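Local structure of CurJ (Moorea producens 3L, 5TZ6) at residues V188-G193 and I226-D231; A156-K161 and E192-C197. The protein probably removes water from polyketide intermediates as a dehydratase domain of the curacin synthase, including by vinylogous dehydration. The protein carries 1 engineered substitution. All coordinates share one frame; numbering follows the deposited sequence.

In the fold
Both contacts belong to the same hotdog-fold half of the dehydratase, on one side of the chain's centre, and their own centres lie about 7 Å apart. Strands 160-162, 185-190 and 194-200 are successive neighbours in an antiparallel sheet, and the turn at Glu192 and Gly193 is common to both contacts. Along the chain come first 156-161, then 188-193 running into 192-197, and last 226-231. Contact 2 joins the end of helix 151-157 to this sheet edge, whereas contact 1 joins the loop after helix 215-223 to it. Strand 194-200 thus packs Leu196 toward the helix side and Val195 toward the loop carrying Ala227 and Leu228. Both are structural packing at the sheet edge, away from the ligand pocket.

Contact 1. Residues V188-G193 and I226-D231; sequences VWLGEG and IALVLD
Leu190 meets Ala227 and Leu228 where an edge region of the hotdog-fold sheet packs on the loop that follows helix 215-223. The contact is small, burying 203 Å² in all, and made by van der Waals packing, of methyls on one another and on a backbone carbonyl. CD2 of Leu190 does most of the touching: it lies 3.3 Å from the backbone O of Ala227 and 3.9 Å from CD2 of Leu228, so one methyl reaches both Ala227 and Leu228. The two leucine side chains run at a slant to each other. In Leu190, CG stands anti to the carbonyl carbon (chi1 -83°), which carries the branched end from the strand toward the loop. Earlier on the same strand, CG1 of Val188 packs 4.2 Å from CB of Ala227.

Farther out, Val195 of strand 194-200 touches Val188, Leu190, Ala227 and Leu228, tying the two sides together from the neighbouring strand. Ile167 of helix 164-173 adds to the packing on Ala227, and Phe275 to that on Leu228. The side chain of Ala227 is about 11 Å from the bound ligand, so this packing is structural. Within the loop, a backbone hydrogen bond from Val229 N to Ile226 O, 3.1 Å long, closes a type I beta turn around Ala227 and Leu228. At the turn that leads into strand 194-200, CD2 of Leu228 reaches the backbone C of Gly193 at 4.2 Å.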
ATOM      1  N   VAL A 188      -4.278  17.842 -39.433  1.00 58.16           N
ATOM      2  CA  VAL A 188      -5.655  17.352 -39.442  1.00 60.81           C
ATOM      3  C   VAL A 188      -6.184  17.325 -40.868  1.00 66.94           C
ATOM      4  O   VAL A 188      -6.093  18.321 -41.594  1.00 76.80           O
ATOM      5  CB  VAL A 188      -6.569  18.206 -38.544  1.00 61.78           C
ATOM      6  CG1 VAL A 188      -7.977  17.610 -38.487  1.00 54.70           C
ATOM      7  CG2 VAL A 188      -5.979  18.306 -37.146  1.00 48.44           C
ATOM      8  N   TRP A 189      -6.762  16.189 -41.255  1.00 59.62           N
ATOM      9  CA  TRP A 189      -7.402  16.016 -42.552  1.00 67.20           C
ATOM     10  C   TRP A 189      -8.831  15.557 -42.326  1.00 66.18           C
ATOM     11  O   TRP A 189      -9.061  14.548 -41.650  1.00 69.45           O
ATOM     12  CB  TRP A 189      -6.655  14.996 -43.409  1.00 73.57           C
ATOM     13  CG  TRP A 189      -5.325  15.469 -43.844  1.00 78.45           C
ATOM     14  CD1 TRP A 189      -5.028  16.148 -44.986  1.00 82.00           C
ATOM     15  CD2 TRP A 189      -4.092  15.289 -43.146  1.00 80.80           C
ATOM     16  NE1 TRP A 189      -3.681  16.410 -45.041  1.00 83.97           N
ATOM     17  CE2 TRP A 189      -3.083  15.892 -43.923  1.00 83.36           C
ATOM     18  CE3 TRP A 189      -3.743  14.679 -41.937  1.00 76.83           C
ATOM     19  CZ2 TRP A 189      -1.748  15.903 -43.531  1.00 85.62           C
ATOM     20  CZ3 TRP A 189      -2.417  14.689 -41.549  1.00 84.20           C
ATOM     21  CH2 TRP A 189      -1.433  15.298 -42.344  1.00 87.86           C
ATOM     22  N   LEU A 190      -9.781  16.292 -42.884  1.00 58.00           N
ATOM     23  CA  LEU A 190     -11.190  15.962 -42.756  1.00 70.14           C
ATOM     24  C   LEU A 190     -11.669  15.212 -43.990  1.00 81.02           C
ATOM     25  O   LEU A 190     -11.242  15.504 -45.116  1.00 85.32           O
ATOM     26  CB  LEU A 190     -12.044  17.216 -42.562  1.00 71.57           C
ATOM     27  CG  LEU A 190     -12.174  17.798 -41.158  1.00 69.28           C
ATOM     28  CD1 LEU A 190     -13.041  19.041 -41.210  1.00 70.27           C
ATOM     29  CD2 LEU A 190     -12.775  16.775 -40.200  1.00 69.06           C
ATOM     30  N   GLY A 191     -12.554  14.242 -43.757  1.00 79.18           N
ATOM     31  CA  GLY A 191     -13.299  13.542 -44.776  1.00 84.38           C
ATOM     32  C   GLY A 191     -14.785  13.639 -44.485  1.00 89.51           C
ATOM     33  O   GLY A 191     -15.256  14.557 -43.806  1.00 89.15           O
ATOM     34  N   GLU A 192     -15.523  12.655 -44.983  1.00 89.98           N
ATOM     35  CA  GLU A 192     -16.968  12.618 -44.774  1.00100.80           C
ATOM     36  C   GLU A 192     -17.249  11.852 -43.482  1.00 94.50           C
ATOM     37  O   GLU A 192     -17.176  10.619 -43.442  1.00100.40           O
ATOM     38  CB  GLU A 192     -17.670  11.996 -45.973  1.00120.44           C
ATOM     39  CG  GLU A 192     -19.075  12.538 -46.174  1.00141.01           C
ATOM     40  CD  GLU A 192     -19.137  14.053 -46.025  1.00154.23           C
ATOM     41  OE1 GLU A 192     -19.036  14.545 -44.882  1.00157.94           O
ATOM     42  OE2 GLU A 192     -19.275  14.750 -47.050  1.00159.47           O
ATOM     43  N   GLY A 193     -17.581  12.583 -42.418  1.00 75.07           N
ATOM     44  CA  GLY A 193     -17.798  11.976 -41.116  1.00 64.81           C
ATOM     45  C   GLY A 193     -16.596  11.254 -40.544  1.00 68.71           C
ATOM     46  O   GLY A 193     -16.752  10.422 -39.649  1.00 64.03           O
ATOM     47  N   ILE A 226     -13.371  16.526 -31.786  1.00 55.55           N
ATOM     48  CA  ILE A 226     -13.749  17.926 -31.899  1.00 48.45           C
ATOM     49  C   ILE A 226     -13.726  18.357 -33.356  1.00 52.97           C
ATOM     50  O   ILE A 226     -14.477  19.254 -33.759  1.00 51.60           O
ATOM     51  CB  ILE A 226     -12.808  18.799 -31.046  1.00 47.26           C
ATOM     52  CG1 ILE A 226     -13.056  18.568 -29.554  1.00 46.81           C
ATOM     53  CG2 ILE A 226     -12.946  20.277 -31.427  1.00 43.41           C
ATOM     54  CD1 ILE A 226     -14.491  18.813 -29.124  1.00 55.34           C
ATOM     55  N   ALA A 227     -12.878  17.722 -34.171  1.00 51.18           N
ATOM     56  CA  ALA A 227     -12.728  18.115 -35.568  1.00 55.71           C
ATOM     57  C   ALA A 227     -13.938  17.767 -36.420  1.00 57.28           C
ATOM     58  O   ALA A 227     -14.031  18.246 -37.555  1.00 69.38           O
ATOM     59  CB  ALA A 227     -11.473  17.472 -36.163  1.00 53.46           C
ATOM     60  N   LEU A 228     -14.870  16.971 -35.907  1.00 52.79           N
ATOM     61  CA  LEU A 228     -16.095  16.661 -36.628  1.00 53.74           C
ATOM     62  C   LEU A 228     -17.274  17.521 -36.196  1.00 58.33           C
ATOM     63  O   LEU A 228     -18.383  17.316 -36.697  1.00 64.18           O
ATOM     64  CB  LEU A 228     -16.449  15.182 -36.450  1.00 56.75           C
ATOM     65  CG  LEU A 228     -15.313  14.195 -36.695  1.00 58.15           C
ATOM     66  CD1 LEU A 228     -15.734  12.798 -36.281  1.00 59.66           C
ATOM     67  CD2 LEU A 228     -14.893  14.210 -38.159  1.00 65.05           C
ATOM     68  N   VAL A 229     -17.067  18.467 -35.279  1.00 61.15           N
ATOM     69  CA  VAL A 229     -18.158  19.282 -34.753  1.00 69.05           C
ATOM     70  C   VAL A 229     -17.774  20.759 -34.734  1.00 73.83           C
ATOM     71  O   VAL A 229     -18.351  21.550 -33.981  1.00 78.05           O
ATOM     72  CB  VAL A 229     -18.557  18.804 -33.345  1.00 67.21           C
ATOM     73  CG1 VAL A 229     -18.936  17.333 -33.372  1.00 57.96           C
ATOM     74  CG2 VAL A 229     -17.421  19.039 -32.375  1.00 67.98           C
ATOM     75  N   LEU A 230     -16.800  21.143 -35.564  1.00 67.72           N
ATOM     76  CA  LEU A 230     -16.345  22.531 -35.570  1.00 58.64           C
ATOM     77  C   LEU A 230     -17.430  23.488 -36.052  1.00 66.37           C
ATOM     78  O   LEU A 230     -17.404  24.676 -35.710  1.00 74.34           O
ATOM     79  CB  LEU A 230     -15.094  22.673 -36.441  1.00 55.95           C
ATOM     80  CG  LEU A 230     -13.822  21.994 -35.938  1.00 59.59           C
ATOM     81  CD1 LEU A 230     -12.698  22.144 -36.946  1.00 56.68           C
ATOM     82  CD2 LEU A 230     -13.419  22.593 -34.601  1.00 58.12           C
ATOM     83  N   ASP A 231     -18.370  23.002 -36.863  1.00 56.50           N
ATOM     84  CA  ASP A 231     -19.370  23.874 -37.479  1.00116.18           C
ATOM     85  C   ASP A 231     -20.559  24.170 -36.565  1.00 96.59           C
ATOM     86  O   ASP A 231     -21.105  25.280 -36.596  1.00 94.10           O
ATOM     87  CB  ASP A 231     -19.869  23.242 -38.779  1.00114.78           C
ATOM     88  CG  ASP A 231     -20.415  21.834 -38.572  1.00132.35           C
ATOM     89  OD1 ASP A 231     -19.807  21.058 -37.800  1.00131.30           O
ATOM     90  OD2 ASP A 231     -21.458  21.504 -39.177  1.00143.00           O
TER

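Contact 2. Residues A156-K161 and E192-C197; sequences ARCSQK and EGEVLC
Two torsions bring Arg157 and Glu194 together where the end of helix 151-157 meets strand 194-200 of the hotdog-fold sheet. Glu194 has CG between its backbone N and carbonyl carbon (chi1 63°), and beyond CG the chain is extended, lifting the carboxylate from the strand to the last turn of the helix. Arg157 bends at chi3 (-60°), which turns its guanidinium back over that carboxylate.

The arginine and glutamate side chains cross at about a right angle, their flat groups tilted by 36°. OE2 of Glu194 sits above one guanidinium face, offset toward its rim and 3.6 Å from NE of Arg157. This salt bridge therefore rests on charge, with no N-H directed at the oxygen. The hydrogen bond of OE2 is with Tyr262 OH on strand 258-267, the stronger polar partner, which probably helps fix the carboxylate. The other oxygen, OE1, rests 3.3 Å from CB of Arg157, against the aliphatic part of the chain.

Next to the charged pair, nearer the strand backbone, SG of Cys158 packs 3.6 Å from CG of Glu194. Just past Cys158, Ser159 and Gln160 both face Leu190, a classic beta bulge at the way into strand 160-162. Leu196 of strand 194-200 reaches the helix as well, touching Ile154 and Gln155. On the buried side of the contact, CB of Cys158 lies 4.1 Å from CB of Leu196.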
ATOM      1  N   ALA A 156      -6.731   8.895 -48.508  1.00105.04           N
ATOM      2  CA  ALA A 156      -7.515   9.201 -49.698  1.00102.34           C
ATOM      3  C   ALA A 156      -8.917   9.688 -49.354  1.00108.94           C
ATOM      4  O   ALA A 156      -9.428  10.608 -50.001  1.00124.49           O
ATOM      5  CB  ALA A 156      -7.598   7.967 -50.601  1.00107.63           C
ATOM      6  N   ARG A 157      -9.557   9.077 -48.355  1.00108.31           N
ATOM      7  CA  ARG A 157     -10.875   9.528 -47.922  1.00112.93           C
ATOM      8  C   ARG A 157     -10.819  10.834 -47.140  1.00111.05           C
ATOM      9  O   ARG A 157     -11.808  11.573 -47.117  1.00107.90           O
ATOM     10  CB  ARG A 157     -11.553   8.449 -47.076  1.00113.46           C
ATOM     11  CG  ARG A 157     -11.924   7.201 -47.857  1.00121.87           C
ATOM     12  CD  ARG A 157     -12.701   6.220 -47.005  1.00119.31           C
ATOM     13  NE  ARG A 157     -11.931   5.789 -45.845  1.00120.77           N
ATOM     14  CZ  ARG A 157     -12.123   4.638 -45.212  1.00130.47           C
ATOM     15  NH1 ARG A 157     -11.376   4.323 -44.162  1.00127.65           N
ATOM     16  NH2 ARG A 157     -13.058   3.796 -45.634  1.00137.73           N
ATOM     17  N   CYS A 158      -9.691  11.140 -46.512  1.00102.54           N
ATOM     18  CA  CYS A 158      -9.544  12.334 -45.687  1.00 94.18           C
ATOM     19  C   CYS A 158      -8.529  13.235 -46.373  1.00 98.38           C
ATOM     20  O   CYS A 158      -7.318  13.040 -46.231  1.00106.17           O
ATOM     21  CB  CYS A 158      -9.096  11.972 -44.276  1.00 91.72           C
ATOM     22  SG  CYS A 158     -10.049  10.655 -43.495  1.00 89.23           S
ATOM     23  N   SER A 159      -9.021  14.219 -47.120  1.00100.38           N
ATOM     24  CA  SER A 159      -8.134  15.068 -47.895  1.00 97.38           C
ATOM     25  C   SER A 159      -8.334  16.562 -47.679  1.00 88.48           C
ATOM     26  O   SER A 159      -7.574  17.348 -48.253  1.00102.04           O
ATOM     27  CB  SER A 159      -8.271  14.748 -49.393  1.00100.28           C
ATOM     28  OG  SER A 159      -9.619  14.840 -49.817  1.00103.26           O
ATOM     29  N   GLN A 160      -9.303  16.989 -46.869  1.00 81.51           N
ATOM     30  CA  GLN A 160      -9.469  18.423 -46.626  1.00 78.41           C
ATOM     31  C   GLN A 160      -8.606  18.809 -45.430  1.00 74.53           C
ATOM     32  O   GLN A 160      -9.030  18.699 -44.280  1.00 71.36           O
ATOM     33  CB  GLN A 160     -10.930  18.790 -46.406  1.00 81.28           C
ATOM     34  CG  GLN A 160     -11.104  20.242 -45.999  1.00 89.09           C
ATOM     35  CD  GLN A 160     -12.542  20.609 -45.712  1.00101.08           C
ATOM     36  OE1 GLN A 160     -13.468  19.900 -46.106  1.00107.15           O
ATOM     37  NE2 GLN A 160     -12.738  21.725 -45.020  1.00103.50           N
ATOM     38  N   LYS A 161      -7.394  19.286 -45.704  1.00 76.68           N
ATOM     39  CA  LYS A 161      -6.519  19.751 -44.637  1.00 86.07           C
ATOM     40  C   LYS A 161      -7.139  20.932 -43.898  1.00 74.10           C
ATOM     41  O   LYS A 161      -7.713  21.835 -44.510  1.00 83.98           O
ATOM     42  CB  LYS A 161      -5.153  20.142 -45.199  1.00 79.47           C
ATOM     43  CG  LYS A 161      -4.124  20.431 -44.124  1.00 84.04           C
ATOM     44  CD  LYS A 161      -2.730  20.566 -44.711  1.00 97.43           C
ATOM     45  CE  LYS A 161      -1.703  20.879 -43.634  1.00104.61           C
ATOM     46  NZ  LYS A 161      -1.632  19.793 -42.616  1.00102.90           N
ATOM     47  N   GLU A 192     -15.523  12.655 -44.983  1.00 89.98           N
ATOM     48  CA  GLU A 192     -16.968  12.618 -44.774  1.00100.80           C
ATOM     49  C   GLU A 192     -17.249  11.852 -43.482  1.00 94.50           C
ATOM     50  O   GLU A 192     -17.176  10.619 -43.442  1.00100.40           O
ATOM     51  CB  GLU A 192     -17.670  11.996 -45.973  1.00120.44           C
ATOM     52  CG  GLU A 192     -19.075  12.538 -46.174  1.00141.01           C
ATOM     53  CD  GLU A 192     -19.137  14.053 -46.025  1.00154.23           C
ATOM     54  OE1 GLU A 192     -19.036  14.545 -44.882  1.00157.94           O
ATOM     55  OE2 GLU A 192     -19.275  14.750 -47.050  1.00159.47           O
ATOM     56  N   GLY A 193     -17.581  12.583 -42.418  1.00 75.07           N
ATOM     57  CA  GLY A 193     -17.798  11.976 -41.116  1.00 64.81           C
ATOM     58  C   GLY A 193     -16.596  11.254 -40.544  1.00 68.71           C
ATOM     59  O   GLY A 193     -16.752  10.422 -39.649  1.00 64.03           O
ATOM     60  N   GLU A 194     -15.396  11.547 -41.037  1.00 74.93           N
ATOM     61  CA  GLU A 194     -14.179  10.901 -40.569  1.00 73.67           C
ATOM     62  C   GLU A 194     -13.058  11.932 -40.554  1.00 68.79           C
ATOM     63  O   GLU A 194     -13.097  12.921 -41.291  1.00 69.74           O
ATOM     64  CB  GLU A 194     -13.815   9.683 -41.438  1.00 79.58           C
ATOM     65  CG  GLU A 194     -13.512  10.012 -42.894  1.00 85.91           C
ATOM     66  CD  GLU A 194     -13.780   8.839 -43.831  1.00 91.95           C
ATOM     67  OE1 GLU A 194     -14.088   9.082 -45.020  1.00 94.90           O
ATOM     68  OE2 GLU A 194     -13.695   7.678 -43.376  1.00 88.60           O
ATOM     69  N   VAL A 195     -12.062  11.699 -39.705  1.00 61.69           N
ATOM     70  CA  VAL A 195     -10.942  12.619 -39.552  1.00 60.99           C
ATOM     71  C   VAL A 195      -9.672  11.818 -39.307  1.00 60.56           C
ATOM     72  O   VAL A 195      -9.691  10.799 -38.609  1.00 59.35           O
ATOM     73  CB  VAL A 195     -11.177  13.625 -38.405  1.00 60.00           C
ATOM     74  CG1 VAL A 195     -11.176  12.910 -37.065  1.00 50.72           C
ATOM     75  CG2 VAL A 195     -10.113  14.720 -38.427  1.00 59.41           C
ATOM     76  N   LEU A 196      -8.567  12.299 -39.875  1.00 54.40           N
ATOM     77  CA  LEU A 196      -7.245  11.710 -39.707  1.00 59.28           C
ATOM     78  C   LEU A 196      -6.306  12.770 -39.153  1.00 60.79           C
ATOM     79  O   LEU A 196      -6.080  13.801 -39.795  1.00 63.70           O
ATOM     80  CB  LEU A 196      -6.710  11.161 -41.032  1.00 59.17           C
ATOM     81  CG  LEU A 196      -5.232  10.754 -41.045  1.00 54.81           C
ATOM     82  CD1 LEU A 196      -5.028   9.424 -40.350  1.00 61.48           C
ATOM     83  CD2 LEU A 196      -4.690  10.704 -42.471  1.00 58.87           C
ATOM     84  N   CYS A 197      -5.792  12.532 -37.953  1.00 54.49           N
ATOM     85  CA  CYS A 197      -4.875  13.448 -37.292  1.00 56.94           C
ATOM     86  C   CYS A 197      -3.468  12.865 -37.288  1.00 65.13           C
ATOM     87  O   CYS A 197      -3.278  11.683 -36.985  1.00 64.54           O
ATOM     88  CB  CYS A 197      -5.320  13.731 -35.859  1.00 60.21           C
ATOM     89  SG  CYS A 197      -6.920  14.541 -35.739  1.00 69.80           S
TER